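Local coordinates for protein CocE/NonD family hydrolase (Staphylococcus aureus subsp. aureus COL, PDB 3III) that probably hydrolyses ester or amide bonds, as an alpha/beta-hydrolase of the CocE/NonD family related to X-Pro dipeptidyl-peptidases, at residues Val13-Val16 and Asn17-Lys20; Ile97-Ser100 and Ser101-Glu105. All coordinates share one frame; numbering follows the deposited sequence.

Overall arrangement
Contact 1 (13-20) comes first along the chain and leads into strand 22-30, an outermost strand of the large mixed sheet of the alpha/beta-hydrolase domain. Contact 2 (97-105) follows later, in the loop between helices 87-90 and 110-113. Their centres are about 14 Å apart, and both lie against strand 22-30. They meet through Phe102, whose CE1 is 3.5 Å from CG2 of Val16 and whose CE2 is 3.5 Å from O of Thr14. Contact 1 is a surface turn carrying a nickel-bound histidine, while contact 2 is buried. Together they pack the N-terminal arm and an internal loop of the hydrolase domain against edge strand 22-30.

Contact 1: Val13-Val16 and Asn17-Lys20; sequences VTHV and NEVK
Thr14 and Val19 touch methyl to methyl on either flank, in sequence, of a short 3-10 turn (Val16-Glu18), through which the N-terminal arm bends before entering strand 22-30. CG2 of Thr14 lies 3.6 Å from CG2 of Val19, the two side chains crossing at about a right angle. The threonine holds CG2 anti to its backbone N, which turns the methyl to Val19 and leaves OG1 beside that N, where it is hydrogen-bonded to the backbone N of Val27, pinning the arm to the strand.

His15 follows, and its carbonyl makes the main bond of the turn: N of Glu18 donates to O of His15 at 3.0 Å, with an N-H...O angle of 155°. The donor sits well above the carbonyl plane, 42° out of it. Beyond it the side chains of His15 and Glu18 run side by side in the same direction, with carboxylate and imidazole planes 71° apart. OE1 of Glu18 reaches CB of His15 at 3.3 Å and lies in the ring plane at its edge. The imidazole itself leads outward to a nickel ion about 2 Å from the side chain, so the turn presents a metal ligand at the surface.

Val16 adds a weak second bond, from N of Val19 to O of Val16 at 3.4 Å, and its side chain packs on Lys81. A water ties the two ends of the turn: it accepts from N of His15 at 3.0 Å and donates to OE1 of Glu18, also at 3.0 Å.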
loop_
_atom_site.group_PDB
_atom_site.type_symbol
_atom_site.label_atom_id
_atom_site.label_comp_id
_atom_site.label_asym_id
_atom_site.label_seq_id
_atom_site.Cartn_x
_atom_site.Cartn_y
_atom_site.Cartn_z
ATOM N N VAL A 13 18.442 18.074 -24.161
ATOM C CA VAL A 13 17.290 17.370 -23.691
ATOM C C VAL A 13 15.998 17.966 -24.280
ATOM O O VAL A 13 15.810 19.200 -24.287
ATOM C CB VAL A 13 17.256 17.409 -22.149
ATOM C CG1 VAL A 13 15.906 16.952 -21.610
ATOM C CG2 VAL A 13 18.479 16.555 -21.556
ATOM N N THR A 14 15.112 17.065 -24.715
ATOM C CA THR A 14 13.803 17.427 -25.269
ATOM C C THR A 14 12.978 17.963 -24.110
ATOM O O THR A 14 12.886 17.350 -23.040
ATOM C CB THR A 14 13.136 16.228 -25.927
ATOM O OG1 THR A 14 14.040 15.723 -26.914
ATOM C CG2 THR A 14 11.772 16.616 -26.570
ATOM N N HIS A 15 12.487 19.166 -24.301
ATOM C CA HIS A 15 11.726 19.865 -23.283
ATOM C C HIS A 15 10.278 19.165 -23.479
ATOM O O HIS A 15 9.666 19.166 -24.590
ATOM C CB HIS A 15 11.907 21.478 -23.417
ATOM C CG HIS A 15 13.352 22.093 -23.278
ATOM N ND1 HIS A 15 13.745 23.209 -24.010
ATOM C CD2 HIS A 15 14.406 21.888 -22.437
ATOM C CE1 HIS A 15 14.989 23.595 -23.705
ATOM N NE2 HIS A 15 15.423 22.828 -22.746
ATOM N N VAL A 16 9.789 18.461 -22.448
ATOM C CA VAL A 16 8.642 17.475 -22.584
ATOM C C VAL A 16 7.270 18.067 -22.965
ATOM O O VAL A 16 6.472 17.463 -23.702
ATOM C CB VAL A 16 8.466 16.545 -21.316
ATOM C CG1 VAL A 16 8.317 17.341 -20.017
ATOM C CG2 VAL A 16 7.278 15.528 -21.510
ATOM N N ASN A 17 7.008 19.267 -22.498
ATOM C CA ASN A 17 5.804 19.970 -22.881
ATOM C C ASN A 17 5.800 20.378 -24.368
ATOM O O ASN A 17 4.792 20.847 -24.875
ATOM C CB ASN A 17 5.573 21.186 -21.941
ATOM C CG ASN A 17 5.248 20.768 -20.485
ATOM O OD1 ASN A 17 4.745 19.670 -20.245
ATOM N ND2 ASN A 17 5.530 21.648 -19.519
ATOM N N GLU A 18 6.902 20.186 -25.086
ATOM C CA GLU A 18 6.924 20.558 -26.502
ATOM C C GLU A 18 6.733 19.405 -27.523
ATOM O O GLU A 18 6.559 19.653 -28.723
ATOM C CB GLU A 18 8.189 21.339 -26.787
ATOM C CG GLU A 18 8.066 22.791 -26.270
ATOM C CD GLU A 18 9.395 23.385 -25.838
ATOM O OE1 GLU A 18 10.428 22.717 -26.109
ATOM O OE2 GLU A 18 9.400 24.503 -25.232
ATOM N N VAL A 19 6.706 18.176 -27.032
ATOM C CA VAL A 19 6.522 16.998 -27.867
ATOM C C VAL A 19 5.079 16.960 -28.433
ATOM O O VAL A 19 4.102 17.237 -27.740
ATOM C CB VAL A 19 6.848 15.742 -27.059
ATOM C CG1 VAL A 19 6.659 14.504 -27.874
ATOM C CG2 VAL A 19 8.306 15.809 -26.561
ATOM N N LYS A 20 4.945 16.592 -29.692
ATOM C CA LYS A 20 3.634 16.571 -30.331
ATOM C C LYS A 20 3.247 15.134 -30.644
ATOM O O LYS A 20 4.071 14.238 -30.540
ATOM C CB LYS A 20 3.662 17.471 -31.572
ATOM C CG LYS A 20 3.821 19.013 -31.235
ATOM C CD LYS A 20 2.605 19.589 -30.426
ATOM C CE LYS A 20 2.907 20.942 -29.684
ATOM N NZ LYS A 20 1.684 21.658 -29.077
HETATM O O HOH W 1 12.304 20.557 -26.957
#

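Contact 2: Ile97-Ser100 and Ser101-Glu105; sequences IPTS and SFTPE
Ser100 and Phe102 are joined by a fairly straight hydrogen bond: N of Phe102 donates to OG of Ser100 at 3.3 Å, with an N-H...O angle of 155°. A side-chain oxygen taking the N-H two residues on makes this an ST turn, and it coincides with the start of a type I beta turn from Ser100 to Thr103. With chi1 at 71°, OG of Ser100 stands between its own N and carbonyl carbon and faces the backbone ahead. The same oxygen is hydrogen-bonded to Asp109 OD1, so the turn is tied to a second part of the chain.

The closing bonds are slacker. O of Ser100 takes weak bonds from N and from OG1 of Thr103, each at 3.4 Å, so backbone and side chain of one residue both lean on this carbonyl. OG1 of Thr103 also comes within 3.1 Å of OG of Ser100. Farther along, a water joins the two arms of the loop, donating to O of Thr103 at 2.7 Å and lying 3.3 Å from OG1 of Thr99.

Outside this polar centre, Thr99 and Thr103 pack against each other, their CB atoms 3.8 Å apart, and both rest on Tyr304 of helix 299-304. On the strand side, OG of Ser101 is hydrogen-bonded to Asp29, and Ser100 touches Val28 and Asp29. The ring of Phe102 leads away from the turn onto Ile26 and Val28, so the loop is lodged between strand 22-30 and helix 299-304.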
loop_
_atom_site.group_PDB
_atom_site.type_symbol
_atom_site.label_atom_id
_atom_site.label_comp_id
_atom_site.label_asym_id
_atom_site.label_seq_id
_atom_site.Cartn_x
_atom_site.Cartn_y
_atom_site.Cartn_z
ATOM N N ILE A 97 13.464 11.943 -4.687
ATOM C CA ILE A 97 12.752 11.232 -5.758
ATOM C C ILE A 97 13.361 11.648 -7.117
ATOM O O ILE A 97 12.890 12.564 -7.749
ATOM C CB ILE A 97 11.279 11.528 -5.731
ATOM C CG1 ILE A 97 10.632 11.170 -4.370
ATOM C CG2 ILE A 97 10.509 10.725 -6.826
ATOM C CD1 ILE A 97 9.125 11.612 -4.322
ATOM N N PRO A 98 14.442 10.989 -7.536
ATOM C CA PRO A 98 15.079 11.416 -8.778
ATOM C C PRO A 98 14.488 10.704 -10.002
ATOM O O PRO A 98 14.511 9.471 -10.065
ATOM C CB PRO A 98 16.515 10.994 -8.565
ATOM C CG PRO A 98 16.434 9.795 -7.695
ATOM C CD PRO A 98 15.293 10.050 -6.790
ATOM N N THR A 99 13.965 11.475 -10.949
ATOM C CA THR A 99 13.456 10.877 -12.186
ATOM C C THR A 99 13.738 11.817 -13.348
ATOM O O THR A 99 14.023 13.014 -13.134
ATOM C CB THR A 99 11.955 10.559 -12.147
ATOM O OG1 THR A 99 11.228 11.791 -12.300
ATOM C CG2 THR A 99 11.545 9.867 -10.915
ATOM N N SER A 100 13.707 11.265 -14.570
ATOM C CA SER A 100 13.690 12.114 -15.734
ATOM C C SER A 100 12.368 12.906 -15.826
ATOM O O SER A 100 11.353 12.588 -15.221
ATOM C CB SER A 100 13.839 11.337 -17.009
ATOM O OG SER A 100 12.679 10.589 -17.270
ATOM N N SER A 101 12.379 13.904 -16.683
ATOM C CA SER A 101 11.182 14.713 -16.900
ATOM C C SER A 101 10.078 13.964 -17.686
ATOM O O SER A 101 8.969 14.509 -17.931
ATOM C CB SER A 101 11.614 16.035 -17.531
ATOM O OG SER A 101 12.259 15.787 -18.776
ATOM N N PHE A 102 10.358 12.727 -18.109
ATOM C CA PHE A 102 9.399 11.933 -18.908
ATOM C C PHE A 102 8.781 10.791 -18.055
ATOM O O PHE A 102 8.416 9.727 -18.572
ATOM C CB PHE A 102 10.096 11.389 -20.149
ATOM C CG PHE A 102 10.400 12.453 -21.201
ATOM C CD1 PHE A 102 9.499 12.716 -22.200
ATOM C CD2 PHE A 102 11.561 13.194 -21.142
ATOM C CE1 PHE A 102 9.755 13.684 -23.150
ATOM C CE2 PHE A 102 11.826 14.170 -22.086
ATOM C CZ PHE A 102 10.931 14.428 -23.077
ATOM N N THR A 103 8.703 11.022 -16.750
ATOM C CA THR A 103 8.224 10.060 -15.779
ATOM C C THR A 103 7.072 10.672 -14.941
ATOM O O THR A 103 7.320 11.361 -13.966
ATOM C CB THR A 103 9.326 9.663 -14.795
ATOM O OG1 THR A 103 10.524 9.312 -15.497
ATOM C CG2 THR A 103 8.874 8.497 -13.929
ATOM N N PRO A 104 5.810 10.413 -15.337
ATOM C CA PRO A 104 4.698 10.724 -14.477
ATOM C C PRO A 104 4.897 10.001 -13.154
ATOM O O PRO A 104 5.438 8.901 -13.103
ATOM C CB PRO A 104 3.468 10.189 -15.236
ATOM C CG PRO A 104 3.947 10.140 -16.731
ATOM C CD PRO A 104 5.398 9.748 -16.596
ATOM N N GLU A 105 4.430 10.624 -12.088
ATOM C CA GLU A 105 4.717 10.140 -10.740
ATOM C C GLU A 105 4.413 8.672 -10.571
ATOM O O GLU A 105 3.346 8.215 -10.905
ATOM C CB GLU A 105 3.914 10.958 -9.727
ATOM C CG GLU A 105 4.550 12.365 -9.456
ATOM C CD GLU A 105 4.152 13.536 -10.420
ATOM O OE1 GLU A 105 3.597 13.330 -11.551
ATOM O OE2 GLU A 105 4.420 14.693 -9.989
HETATM O O HOH W 2 8.191 10.968 -11.419
#